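Local coordinates for UDP-galactopyranose mutase (Deinococcus radiodurans, PDB 3HDQ), which probably interconverts UDP-galactopyranose and UDP-galactofuranose at an active site built around a bound flavin-adenine dinucleotide, at residues G66-C71 with G83-H88; E160-S165 with L191-T196; V362-L365 with R369-N372. All coordinates share one frame; numbering follows the deposited sequence.

Interaction 1 (G66-C71 with G83-H88); sequences GNAYDC and GPHIFH. With FAD (flavin-adenine dinucleotide), chain L.
The imidazole of His85 is overlapped on both faces, by the short 3-10 turn at Asn67 and Ala68 on one and by the flavin of FAD on the other. Ala68 CA lies above the rim of the ring in a CH-pi contact, 4.1 Å from the His85 centroid. Over the same face comes Asn67 O, 3.2 Å from His85 CE1; it approaches NE2 as well, but at an angle too poor for a hydrogen bond. FAD C5X sits over the centre of the opposite face. Its two nitrogens fix the ring's rotation. His85 ND1 donates to Gly83 O at 2.7 Å (147° at the hydrogen), with the acceptor in the ring plane although the donor stands above the carbonyl plane. His85 NE2 shares a hydrogen bond of 3.1 Å with the ribityl hydroxyl FAD O2', either of which may be the donor. CG is beside the backbone N, anti to the carbonyl carbon (chi1 -74°), which turns the ring toward the 3-10 turn. A leucine here would remove both ring nitrogens, probably leaving Gly83 O and FAD O2' each short of a partner and disturbing the flat layer between turn and flavin.

Backbone atoms hold the cofactor further along. Asn67 N gives FAD O1A a nearly straight bond of 2.9 Å, and a CB on Gly66, at this backbone, would run into that same oxygen. Ile86 grips the pyrimidine end of the flavin twice, its N donating to FAD O4 at 2.9 Å and its O accepting from FAD N3. Helix 373-388 touches the His85 side chain through Met373. Two loops of the Rossmann-like family region thus build this part of the FAD pocket, a backbone amide on the pyrophosphate being familiar from Rossmann-type dinucleotide sites.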
loop_
_atom_site.group_PDB
_atom_site.type_symbol
_atom_site.label_atom_id
_atom_site.label_comp_id
_atom_site.label_asym_id
_atom_site.label_seq_id
_atom_site.Cartn_x
_atom_site.Cartn_y
_atom_site.Cartn_z
ATOM N N GLY A 66 -11.551 -2.029 -2.534
ATOM C CA GLY A 66 -12.358 -2.859 -3.415
ATOM C C GLY A 66 -11.801 -2.923 -4.837
ATOM O O GLY A 66 -10.591 -3.069 -5.028
ATOM N N ASN A 67 -12.688 -2.815 -5.830
ATOM C CA ASN A 67 -12.317 -2.850 -7.253
ATOM C C ASN A 67 -11.464 -1.669 -7.673
ATOM O O ASN A 67 -10.785 -1.725 -8.700
ATOM C CB ASN A 67 -13.571 -2.832 -8.156
ATOM C CG ASN A 67 -14.199 -4.187 -8.298
ATOM O OD1 ASN A 67 -13.583 -5.197 -7.954
ATOM N ND2 ASN A 67 -15.431 -4.230 -8.794
ATOM N N ALA A 68 -11.560 -0.582 -6.911
ATOM C CA ALA A 68 -10.983 0.686 -7.316
ATOM C C ALA A 68 -9.566 0.841 -6.777
ATOM O O ALA A 68 -8.922 1.870 -6.975
ATOM C CB ALA A 68 -11.854 1.830 -6.851
ATOM N N TYR A 69 -9.086 -0.187 -6.095
ATOM C CA TYR A 69 -7.733 -0.171 -5.570
ATOM C C TYR A 69 -6.743 0.101 -6.697
ATOM O O TYR A 69 -6.888 -0.438 -7.796
ATOM C CB TYR A 69 -7.436 -1.530 -4.942
ATOM C CG TYR A 69 -6.003 -1.742 -4.509
ATOM C CD1 TYR A 69 -5.501 -1.112 -3.382
ATOM C CD2 TYR A 69 -5.170 -2.602 -5.202
ATOM C CE1 TYR A 69 -4.200 -1.325 -2.960
ATOM C CE2 TYR A 69 -3.870 -2.819 -4.795
ATOM C CZ TYR A 69 -3.392 -2.172 -3.674
ATOM O OH TYR A 69 -2.104 -2.374 -3.261
ATOM N N ASP A 70 -5.742 0.935 -6.435
ATOM C CA ASP A 70 -4.627 1.070 -7.370
ATOM C C ASP A 70 -3.263 0.926 -6.683
ATOM O O ASP A 70 -3.148 1.040 -5.463
ATOM C CB ASP A 70 -4.715 2.371 -8.184
ATOM C CG ASP A 70 -4.680 3.611 -7.328
ATOM O OD1 ASP A 70 -5.181 4.648 -7.798
ATOM O OD2 ASP A 70 -4.152 3.564 -6.198
ATOM N N CYS A 71 -2.236 0.659 -7.470
ATOM C CA CYS A 71 -0.912 0.430 -6.918
ATOM C C CYS A 71 0.158 0.588 -7.992
ATOM O O CYS A 71 -0.126 0.588 -9.195
ATOM C CB CYS A 71 -0.835 -0.977 -6.333
ATOM S SG CYS A 71 -1.003 -2.244 -7.592
ATOM N N GLY A 83 -8.810 -3.378 -13.689
ATOM C CA GLY A 83 -9.344 -2.686 -14.846
ATOM C C GLY A 83 -9.427 -1.189 -14.637
ATOM O O GLY A 83 -9.424 -0.712 -13.507
ATOM N N PRO A 84 -9.523 -0.437 -15.732
ATOM C CA PRO A 84 -9.478 1.027 -15.669
ATOM C C PRO A 84 -10.653 1.582 -14.870
ATOM O O PRO A 84 -11.802 1.239 -15.153
ATOM C CB PRO A 84 -9.621 1.434 -17.133
ATOM C CG PRO A 84 -10.389 0.305 -17.765
ATOM C CD PRO A 84 -9.947 -0.935 -17.054
ATOM N N HIS A 85 -10.369 2.419 -13.879
ATOM C CA HIS A 85 -11.420 3.140 -13.157
ATOM C C HIS A 85 -11.332 4.655 -13.369
ATOM O O HIS A 85 -10.420 5.310 -12.864
ATOM C CB HIS A 85 -11.372 2.790 -11.673
ATOM C CG HIS A 85 -11.887 1.417 -11.379
ATOM N ND1 HIS A 85 -11.343 0.284 -11.945
ATOM C CD2 HIS A 85 -12.913 0.996 -10.602
ATOM C CE1 HIS A 85 -12.011 -0.777 -11.529
ATOM N NE2 HIS A 85 -12.964 -0.371 -10.711
ATOM N N ILE A 86 -12.274 5.197 -14.139
ATOM C CA ILE A 86 -12.294 6.620 -14.436
ATOM C C ILE A 86 -13.409 7.297 -13.621
ATOM O O ILE A 86 -14.591 6.973 -13.780
ATOM C CB ILE A 86 -12.494 6.895 -15.963
ATOM C CG1 ILE A 86 -11.339 6.335 -16.804
ATOM C CG2 ILE A 86 -12.595 8.384 -16.228
ATOM C CD1 ILE A 86 -11.377 4.849 -17.026
ATOM N N PHE A 87 -13.047 8.227 -12.741
ATOM C CA PHE A 87 -14.067 8.849 -11.911
ATOM C C PHE A 87 -14.848 9.932 -12.648
ATOM O O PHE A 87 -14.268 10.798 -13.302
ATOM C CB PHE A 87 -13.519 9.421 -10.597
ATOM C CG PHE A 87 -14.603 9.984 -9.718
ATOM C CD1 PHE A 87 -15.364 9.146 -8.917
ATOM C CD2 PHE A 87 -14.907 11.340 -9.743
ATOM C CE1 PHE A 87 -16.396 9.658 -8.132
ATOM C CE2 PHE A 87 -15.926 11.856 -8.958
ATOM C CZ PHE A 87 -16.676 11.013 -8.152
ATOM N N HIS A 88 -16.172 9.873 -12.547
ATOM C CA HIS A 88 -17.018 10.869 -13.191
ATOM C C HIS A 88 -18.328 11.015 -12.449
ATOM O O HIS A 88 -18.909 10.035 -12.010
ATOM C CB HIS A 88 -17.282 10.511 -14.659
ATOM C CG HIS A 88 -17.983 9.203 -14.844
ATOM N ND1 HIS A 88 -19.352 9.107 -14.983
ATOM C CD2 HIS A 88 -17.509 7.936 -14.903
ATOM C CE1 HIS A 88 -19.689 7.837 -15.121
ATOM N NE2 HIS A 88 -18.590 7.105 -15.072
HETATM P PA FAD L . -16.486 -3.465 -4.407
HETATM O O1A FAD L . -15.411 -2.697 -4.911
HETATM O O2A FAD L . -16.637 -4.622 -5.189
HETATM O O5B FAD L . -16.107 -3.842 -2.955
HETATM C C5B FAD L . -16.758 -4.785 -2.191
HETATM C C4B FAD L . -15.728 -5.434 -1.326
HETATM O O4B FAD L . -16.319 -6.387 -0.518
HETATM C C3B FAD L . -14.743 -6.176 -2.196
HETATM O O3B FAD L . -13.455 -5.667 -2.109
HETATM C C2B FAD L . -14.779 -7.577 -1.683
HETATM O O2B FAD L . -13.498 -8.068 -1.594
HETATM C C1B FAD L . -15.436 -7.430 -0.342
HETATM N N9A FAD L . -16.065 -8.675 0.086
HETATM C C8A FAD L . -16.977 -9.417 -0.552
HETATM N N7A FAD L . -17.277 -10.469 0.167
HETATM C C5A FAD L . -16.565 -10.429 1.281
HETATM C C6A FAD L . -16.466 -11.254 2.379
HETATM N N6A FAD L . -17.284 -12.238 2.539
HETATM N N1A FAD L . -15.627 -10.950 3.390
HETATM C C2A FAD L . -14.866 -9.838 3.320
HETATM N N3A FAD L . -14.963 -9.030 2.244
HETATM C C4A FAD L . -15.783 -9.316 1.236
HETATM N N1 FAD L . -16.869 2.900 -12.108
HETATM C C2 FAD L . -16.747 4.165 -12.524
HETATM O O2 FAD L . -17.349 5.053 -11.999
HETATM N N3 FAD L . -15.922 4.419 -13.544
HETATM C C4 FAD L . -15.226 3.418 -14.135
HETATM O O4 FAD L . -14.491 3.629 -15.040
HETATM C C4X FAD L . -15.378 2.150 -13.708
HETATM N N5 FAD L . -14.693 1.161 -14.316
HETATM C C5X FAD L . -14.841 -0.108 -13.886
HETATM C C6 FAD L . -14.129 -1.108 -14.503
HETATM C C7 FAD L . -14.268 -2.398 -14.074
HETATM C C7M FAD L . -13.517 -3.482 -14.730
HETATM C C8 FAD L . -15.097 -2.689 -13.030
HETATM C C8M FAD L . -15.219 -4.105 -12.611
HETATM C C9 FAD L . -15.805 -1.682 -12.407
HETATM C C9A FAD L . -15.688 -0.383 -12.833
HETATM N N10 FAD L . -16.372 0.629 -12.225
HETATM C C10 FAD L . -16.210 1.889 -12.680
HETATM C "C1'" FAD L . -17.382 0.366 -11.168
HETATM C "C2'" FAD L . -16.805 0.357 -9.771
HETATM O "O2'" FAD L . -15.895 -0.683 -9.738
HETATM C "C3'" FAD L . -17.850 0.108 -8.689
HETATM O "O3'" FAD L . -18.795 1.077 -8.572
HETATM C "C4'" FAD L . -17.245 0.245 -7.341
HETATM O "O4'" FAD L . -15.909 -0.115 -7.514
HETATM C "C5'" FAD L . -17.998 -0.651 -6.403
HETATM O "O5'" FAD L . -17.874 -0.344 -5.064
HETATM P P FAD L . -18.394 -1.362 -4.016
HETATM O O1P FAD L . -17.953 -0.973 -2.734
HETATM O O2P FAD L . -19.806 -1.316 -4.062
HETATM O O3P FAD L . -17.890 -2.781 -4.423
#

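Interaction 2 (E160-S165 with L191-T196); sequences EDVVVS and LDASVT. With GDU (galactose-uridine-5'-diphosphate), chain K.
Val162 meets the turn through its CG2 methyl, which touches three groups at once. It lies 3.8 Å from Ala193 CB, an apolar contact, and is also near two oxygens: Val162 CG2 is 3.3 Å from Ala193 O and 3.1 Å from Thr196 OG1. The valine's chi1 of -110° is not staggered, so the exact place of CG2, and its short approach to Thr196 OG1, is doubtful. The other methyl, Val162 CG1, lies 4.0 Å from Ala193 CB. One helix residue on, Val163 CG2 reaches the same threonine, 3.6 Å from Thr196 OG1, and the two side chains cross at about a right angle. These are van der Waals contacts; the hydroxyl of Thr196 finds its hydrogen bond at Ser159 O, at the start of the helix.

The next shell sets the shape of the turn. Asp192 to Val195 form a type I beta turn, closed by Val195 N on Asp192 O, and Asp192 OD2 accepts from Ser194 N at 3.1 Å, making an Asx turn at the same place. Ser159 OG bonds Asp192 O, while backbone bonds join Leu191 to Ser159 and Ala193 to Arg157, so the loop is moored to the first residue of helix 159-184 and to the residues just before it.

Outward again lies the substrate. Val195 O is 3.4 Å from GDU C4D, and Thr196 CG2 is 3.7 Å from GDU O2D. The docked turn therefore forms part of the wall beside the ribose of the UDP-sugar site, whose remaining lining includes Phe176 and Thr180 from later in the same helix.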
loop_
_atom_site.group_PDB
_atom_site.type_symbol
_atom_site.label_atom_id
_atom_site.label_comp_id
_atom_site.label_asym_id
_atom_site.label_seq_id
_atom_site.Cartn_x
_atom_site.Cartn_y
_atom_site.Cartn_z
ATOM N N GLU A 160 -30.793 -4.935 -27.240
ATOM C CA GLU A 160 -30.977 -4.854 -28.688
ATOM C C GLU A 160 -31.944 -3.733 -29.066
ATOM O O GLU A 160 -31.635 -2.907 -29.923
ATOM C CB GLU A 160 -31.485 -6.179 -29.254
ATOM C CG GLU A 160 -31.824 -6.141 -30.751
ATOM C CD GLU A 160 -32.200 -7.512 -31.276
ATOM O OE1 GLU A 160 -31.690 -7.937 -32.337
ATOM O OE2 GLU A 160 -32.997 -8.183 -30.597
ATOM N N ASP A 161 -33.107 -3.704 -28.420
ATOM C CA ASP A 161 -34.111 -2.681 -28.696
ATOM C C ASP A 161 -33.558 -1.267 -28.590
ATOM O O ASP A 161 -33.824 -0.445 -29.466
ATOM C CB ASP A 161 -35.312 -2.788 -27.742
ATOM C CG ASP A 161 -36.068 -4.095 -27.877
ATOM O OD1 ASP A 161 -35.904 -4.802 -28.897
ATOM O OD2 ASP A 161 -36.835 -4.415 -26.941
ATOM N N VAL A 162 -32.826 -0.968 -27.513
ATOM C CA VAL A 162 -32.406 0.415 -27.273
ATOM C C VAL A 162 -31.503 0.944 -28.377
ATOM O O VAL A 162 -31.549 2.122 -28.710
ATOM C CB VAL A 162 -31.685 0.637 -25.915
ATOM C CG1 VAL A 162 -32.561 1.435 -24.977
ATOM C CG2 VAL A 162 -31.250 -0.670 -25.302
ATOM N N VAL A 163 -30.690 0.065 -28.939
ATOM C CA VAL A 163 -29.732 0.466 -29.956
ATOM C C VAL A 163 -30.347 0.462 -31.353
ATOM O O VAL A 163 -30.318 1.465 -32.058
ATOM C CB VAL A 163 -28.491 -0.448 -29.921
ATOM C CG1 VAL A 163 -27.546 -0.133 -31.088
ATOM C CG2 VAL A 163 -27.792 -0.307 -28.571
ATOM N N VAL A 164 -30.919 -0.670 -31.741
ATOM C CA VAL A 164 -31.454 -0.828 -33.088
ATOM C C VAL A 164 -32.567 0.191 -33.399
ATOM O O VAL A 164 -32.796 0.539 -34.545
ATOM C CB VAL A 164 -31.906 -2.289 -33.324
ATOM C CG1 VAL A 164 -33.336 -2.525 -32.809
ATOM C CG2 VAL A 164 -31.777 -2.653 -34.778
ATOM N N SER A 165 -33.227 0.695 -32.367
ATOM C CA SER A 165 -34.306 1.665 -32.543
ATOM C C SER A 165 -33.807 3.104 -32.639
ATOM O O SER A 165 -34.594 4.031 -32.863
ATOM C CB SER A 165 -35.321 1.553 -31.392
ATOM O OG SER A 165 -34.785 2.058 -30.184
ATOM N N LEU A 191 -30.547 -9.189 -22.615
ATOM C CA LEU A 191 -30.214 -8.280 -21.528
ATOM C C LEU A 191 -31.258 -7.195 -21.445
ATOM O O LEU A 191 -31.859 -6.832 -22.458
ATOM C CB LEU A 191 -28.832 -7.660 -21.747
ATOM C CG LEU A 191 -27.653 -8.622 -21.621
ATOM C CD1 LEU A 191 -26.383 -7.998 -22.191
ATOM C CD2 LEU A 191 -27.457 -9.027 -20.165
ATOM N N ASP A 192 -31.493 -6.680 -20.242
ATOM C CA ASP A 192 -32.331 -5.493 -20.101
ATOM C C ASP A 192 -31.717 -4.304 -20.857
ATOM O O ASP A 192 -30.490 -4.185 -20.969
ATOM C CB ASP A 192 -32.529 -5.135 -18.627
ATOM C CG ASP A 192 -33.531 -4.010 -18.430
ATOM O OD1 ASP A 192 -34.753 -4.292 -18.381
ATOM O OD2 ASP A 192 -33.098 -2.840 -18.312
ATOM N N ALA A 193 -32.587 -3.433 -21.360
ATOM C CA ALA A 193 -32.210 -2.233 -22.092
ATOM C C ALA A 193 -31.113 -1.394 -21.427
ATOM O O ALA A 193 -30.326 -0.729 -22.108
ATOM C CB ALA A 193 -33.447 -1.369 -22.314
ATOM N N SER A 194 -31.069 -1.423 -20.102
ATOM C CA SER A 194 -30.229 -0.497 -19.336
ATOM C C SER A 194 -28.723 -0.725 -19.503
ATOM O O SER A 194 -27.923 0.136 -19.152
ATOM C CB SER A 194 -30.592 -0.561 -17.853
ATOM O OG SER A 194 -30.271 -1.839 -17.329
ATOM N N VAL A 195 -28.347 -1.891 -20.013
ATOM C CA VAL A 195 -26.945 -2.232 -20.193
ATOM C C VAL A 195 -26.351 -1.459 -21.373
ATOM O O VAL A 195 -25.399 -0.702 -21.193
ATOM C CB VAL A 195 -26.751 -3.757 -20.383
ATOM C CG1 VAL A 195 -25.315 -4.079 -20.757
ATOM C CG2 VAL A 195 -27.154 -4.488 -19.112
ATOM N N THR A 196 -26.919 -1.621 -22.567
ATOM C CA THR A 196 -26.424 -0.873 -23.724
ATOM C C THR A 196 -26.857 0.598 -23.702
ATOM O O THR A 196 -26.175 1.444 -24.273
ATOM C CB THR A 196 -26.810 -1.517 -25.072
ATOM O OG1 THR A 196 -28.232 -1.538 -25.207
ATOM C CG2 THR A 196 -26.258 -2.932 -25.168
HETATM N N1 GDU K . -21.010 -1.570 -25.229
HETATM C C2 GDU K . -20.697 -1.949 -26.379
HETATM N N3 GDU K . -19.796 -1.684 -27.225
HETATM C C4 GDU K . -18.923 -0.758 -26.792
HETATM C C5 GDU K . -19.131 -0.190 -25.439
HETATM C C6 GDU K . -20.172 -0.629 -24.705
HETATM O O2 GDU K . -21.581 -2.951 -26.860
HETATM O O4 GDU K . -17.966 -0.414 -27.483
HETATM C C1D GDU K . -22.115 -2.092 -24.475
HETATM C C2D GDU K . -21.924 -3.432 -23.725
HETATM O O2D GDU K . -23.147 -4.136 -23.547
HETATM C C3D GDU K . -21.346 -2.937 -22.416
HETATM C C4D GDU K . -22.309 -1.781 -22.155
HETATM O O4D GDU K . -22.578 -1.206 -23.438
HETATM O O3D GDU K . -21.385 -3.953 -21.417
HETATM C C5D GDU K . -21.937 -0.833 -21.025
HETATM O O5D GDU K . -20.701 -0.238 -21.463
HETATM P PA GDU K . -19.567 0.230 -20.441
HETATM O O1A GDU K . -18.598 1.077 -21.192
HETATM O O2A GDU K . -20.209 1.042 -19.395
HETATM O O3A GDU K . -18.763 -1.025 -19.892
HETATM P PB GDU K . -18.037 -1.026 -18.486
HETATM O O1B GDU K . -17.487 -2.402 -18.445
HETATM O O2B GDU K . -18.892 -0.862 -17.285
HETATM O O3B GDU K . -16.776 -0.034 -18.411
HETATM C "C1'" GDU K . -16.024 0.532 -17.318
HETATM C "C2'" GDU K . -16.747 1.799 -16.815
HETATM C "C3'" GDU K . -17.064 2.634 -18.078
HETATM C "C4'" GDU K . -15.712 3.155 -18.652
HETATM C "C5'" GDU K . -14.760 1.944 -18.852
HETATM C "C6'" GDU K . -13.288 2.352 -19.145
HETATM O "O2'" GDU K . -17.906 1.473 -16.026
HETATM O "O3'" GDU K . -17.969 3.703 -17.719
HETATM O "O4'" GDU K . -15.168 4.108 -17.715
HETATM O "O5'" GDU K . -14.724 0.896 -17.842
HETATM O "O6'" GDU K . -12.966 2.304 -20.556
#

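Interaction 3 (V362-L365 with R369-N372); sequences VGRL and RYYN. With FAD (flavin-adenine dinucleotide), chain L.
From its CB, 3.6 Å from Arg369 O, the side chain of Arg364 runs out along the backbone of residues 369-371. CG presses closer still, with Arg364 CG only 3.1 Å from Arg369 O, and CD stays near the same oxygen. The chain then bends at chi3 (-82°), which brings the guanidinium to Tyr371 O. NE reaches that oxygen weakly and CZ comes near FAD C1', while Arg364 NH2 donates to Tyr371 O at 3.1 Å; the acceptor lies in the guanidinium plane, whereas the donor stands above the carbonyl plane. Tyr371 O accepts from FAD O3' too, and so joins the arginine to the ribityl chain. At the tip, NH1 is bonded to Tyr334 O.

This is the loop between strand 359-361, at one border of the Rossmann-type parallel sheet, and helix 373-388. Its two arms are joined by Arg369 N donating to Arg364 O (3.0 Å), and an inverse gamma turn centred on Tyr370 bends the second arm. Arg364 N binds FAD O2P at 3.1 Å, and a CB on Gly363, at this backbone, would strike the same phosphate oxygen.

Each face of the guanidinium has a neighbour: FAD C1' on one, the edge of the Tyr370 ring on the other, with Tyr370 CD1 3.6 Å from Arg364 NH2. Tyr370 OH goes on to bond GDU O2B, and its ring makes a cation-pi contact with Arg198.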
loop_
_atom_site.group_PDB
_atom_site.type_symbol
_atom_site.label_atom_id
_atom_site.label_comp_id
_atom_site.label_asym_id
_atom_site.label_seq_id
_atom_site.Cartn_x
_atom_site.Cartn_y
_atom_site.Cartn_z
ATOM N N VAL A 362 -25.474 -2.719 0.936
ATOM C CA VAL A 362 -25.101 -1.518 0.186
ATOM C C VAL A 362 -24.055 -1.856 -0.852
ATOM O O VAL A 362 -23.168 -2.662 -0.586
ATOM C CB VAL A 362 -24.471 -0.431 1.093
ATOM C CG1 VAL A 362 -24.400 0.898 0.346
ATOM C CG2 VAL A 362 -25.244 -0.283 2.392
ATOM N N GLY A 363 -24.156 -1.234 -2.028
ATOM C CA GLY A 363 -23.105 -1.316 -3.027
ATOM C C GLY A 363 -23.476 -2.122 -4.254
ATOM O O GLY A 363 -24.537 -2.753 -4.296
ATOM N N ARG A 364 -22.595 -2.111 -5.253
ATOM C CA ARG A 364 -22.878 -2.787 -6.515
ATOM C C ARG A 364 -23.267 -4.260 -6.332
ATOM O O ARG A 364 -24.264 -4.712 -6.896
ATOM C CB ARG A 364 -21.708 -2.663 -7.505
ATOM C CG ARG A 364 -21.899 -3.512 -8.748
ATOM C CD ARG A 364 -20.664 -3.585 -9.671
ATOM N NE ARG A 364 -20.564 -2.425 -10.543
ATOM C CZ ARG A 364 -20.036 -2.433 -11.763
ATOM N NH1 ARG A 364 -19.547 -3.544 -12.284
ATOM N NH2 ARG A 364 -19.985 -1.309 -12.460
ATOM N N LEU A 365 -22.483 -5.004 -5.555
ATOM C CA LEU A 365 -22.677 -6.455 -5.418
ATOM C C LEU A 365 -23.834 -6.823 -4.497
ATOM O O LEU A 365 -24.605 -7.740 -4.780
ATOM C CB LEU A 365 -21.411 -7.114 -4.881
ATOM C CG LEU A 365 -20.181 -6.841 -5.742
ATOM C CD1 LEU A 365 -18.976 -7.557 -5.162
ATOM C CD2 LEU A 365 -20.474 -7.288 -7.167
ATOM N N ARG A 369 -26.812 -3.912 -8.350
ATOM C CA ARG A 369 -27.035 -2.745 -9.183
ATOM C C ARG A 369 -25.788 -2.416 -10.002
ATOM O O ARG A 369 -24.682 -2.396 -9.469
ATOM C CB ARG A 369 -27.476 -1.565 -8.316
ATOM C CG ARG A 369 -28.877 -1.772 -7.742
ATOM C CD ARG A 369 -29.334 -0.590 -6.926
ATOM N NE ARG A 369 -30.512 -0.884 -6.116
ATOM C CZ ARG A 369 -31.034 -0.028 -5.243
ATOM N NH1 ARG A 369 -30.477 1.165 -5.075
ATOM N NH2 ARG A 369 -32.102 -0.360 -4.532
ATOM N N TYR A 370 -25.972 -2.195 -11.303
ATOM C CA TYR A 370 -24.857 -1.890 -12.212
ATOM C C TYR A 370 -24.420 -0.429 -12.011
ATOM O O TYR A 370 -24.647 0.421 -12.872
ATOM C CB TYR A 370 -25.276 -2.166 -13.675
ATOM C CG TYR A 370 -24.168 -2.240 -14.731
ATOM C CD1 TYR A 370 -22.892 -1.737 -14.489
ATOM C CD2 TYR A 370 -24.422 -2.776 -15.990
ATOM C CE1 TYR A 370 -21.891 -1.790 -15.464
ATOM C CE2 TYR A 370 -23.429 -2.831 -16.976
ATOM C CZ TYR A 370 -22.167 -2.336 -16.705
ATOM O OH TYR A 370 -21.175 -2.388 -17.664
ATOM N N TYR A 371 -23.786 -0.155 -10.868
ATOM C CA TYR A 371 -23.473 1.215 -10.446
ATOM C C TYR A 371 -22.034 1.639 -10.740
ATOM O O TYR A 371 -21.096 0.846 -10.594
ATOM C CB TYR A 371 -23.717 1.380 -8.941
ATOM C CG TYR A 371 -25.131 1.763 -8.551
ATOM C CD1 TYR A 371 -26.071 2.076 -9.514
ATOM C CD2 TYR A 371 -25.513 1.842 -7.211
ATOM C CE1 TYR A 371 -27.355 2.436 -9.165
ATOM C CE2 TYR A 371 -26.800 2.209 -6.851
ATOM C CZ TYR A 371 -27.717 2.507 -7.841
ATOM O OH TYR A 371 -29.010 2.876 -7.526
ATOM N N ASN A 372 -21.864 2.897 -11.135
ATOM C CA ASN A 372 -20.526 3.481 -11.239
ATOM C C ASN A 372 -20.060 3.914 -9.849
ATOM O O ASN A 372 -20.838 3.890 -8.894
ATOM C CB ASN A 372 -20.510 4.677 -12.206
ATOM C CG ASN A 372 -21.004 4.315 -13.597
ATOM O OD1 ASN A 372 -20.644 3.270 -14.144
ATOM N ND2 ASN A 372 -21.838 5.176 -14.176
HETATM P PA FAD L . -16.486 -3.465 -4.407
HETATM O O1A FAD L . -15.411 -2.697 -4.911
HETATM O O2A FAD L . -16.637 -4.622 -5.189
HETATM O O5B FAD L . -16.107 -3.842 -2.955
HETATM C C5B FAD L . -16.758 -4.785 -2.191
HETATM C C4B FAD L . -15.728 -5.434 -1.326
HETATM O O4B FAD L . -16.319 -6.387 -0.518
HETATM C C3B FAD L . -14.743 -6.176 -2.196
HETATM O O3B FAD L . -13.455 -5.667 -2.109
HETATM C C2B FAD L . -14.779 -7.577 -1.683
HETATM O O2B FAD L . -13.498 -8.068 -1.594
HETATM C C1B FAD L . -15.436 -7.430 -0.342
HETATM N N9A FAD L . -16.065 -8.675 0.086
HETATM C C8A FAD L . -16.977 -9.417 -0.552
HETATM N N7A FAD L . -17.277 -10.469 0.167
HETATM C C5A FAD L . -16.565 -10.429 1.281
HETATM C C6A FAD L . -16.466 -11.254 2.379
HETATM N N6A FAD L . -17.284 -12.238 2.539
HETATM N N1A FAD L . -15.627 -10.950 3.390
HETATM C C2A FAD L . -14.866 -9.838 3.320
HETATM N N3A FAD L . -14.963 -9.030 2.244
HETATM C C4A FAD L . -15.783 -9.316 1.236
HETATM N N1 FAD L . -16.869 2.900 -12.108
HETATM C C2 FAD L . -16.747 4.165 -12.524
HETATM O O2 FAD L . -17.349 5.053 -11.999
HETATM N N3 FAD L . -15.922 4.419 -13.544
HETATM C C4 FAD L . -15.226 3.418 -14.135
HETATM O O4 FAD L . -14.491 3.629 -15.040
HETATM C C4X FAD L . -15.378 2.150 -13.708
HETATM N N5 FAD L . -14.693 1.161 -14.316
HETATM C C5X FAD L . -14.841 -0.108 -13.886
HETATM C C6 FAD L . -14.129 -1.108 -14.503
HETATM C C7 FAD L . -14.268 -2.398 -14.074
HETATM C C7M FAD L . -13.517 -3.482 -14.730
HETATM C C8 FAD L . -15.097 -2.689 -13.030
HETATM C C8M FAD L . -15.219 -4.105 -12.611
HETATM C C9 FAD L . -15.805 -1.682 -12.407
HETATM C C9A FAD L . -15.688 -0.383 -12.833
HETATM N N10 FAD L . -16.372 0.629 -12.225
HETATM C C10 FAD L . -16.210 1.889 -12.680
HETATM C "C1'" FAD L . -17.382 0.366 -11.168
HETATM C "C2'" FAD L . -16.805 0.357 -9.771
HETATM O "O2'" FAD L . -15.895 -0.683 -9.738
HETATM C "C3'" FAD L . -17.850 0.108 -8.689
HETATM O "O3'" FAD L . -18.795 1.077 -8.572
HETATM C "C4'" FAD L . -17.245 0.245 -7.341
HETATM O "O4'" FAD L . -15.909 -0.115 -7.514
HETATM C "C5'" FAD L . -17.998 -0.651 -6.403
HETATM O "O5'" FAD L . -17.874 -0.344 -5.064
HETATM P P FAD L . -18.394 -1.362 -4.016
HETATM O O1P FAD L . -17.953 -0.973 -2.734
HETATM O O2P FAD L . -19.806 -1.316 -4.062
HETATM O O3P FAD L . -17.890 -2.781 -4.423
#

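How the interactions relate
The three contacts follow one another along the chain; none nests in or crosses another. Interaction 1 comes first, closing a loop of 11 residues that includes short strands and bringing both its ends to FAD. Interaction 2 spans 25 residues, chiefly the rest of helix 159-184, and ties the loop after that helix back to its first turns. Interaction 3 closes a tight loop of three residues between the edge strand 359-361 and helix 373-388. Far apart in sequence, interactions 1 and 3 share FAD and touch directly, His88 CE1 lying 3.5 Å from Asn372 ND2. Interaction 2 lies beside the ribose of the substrate, a ligand that the other two contacts also reach.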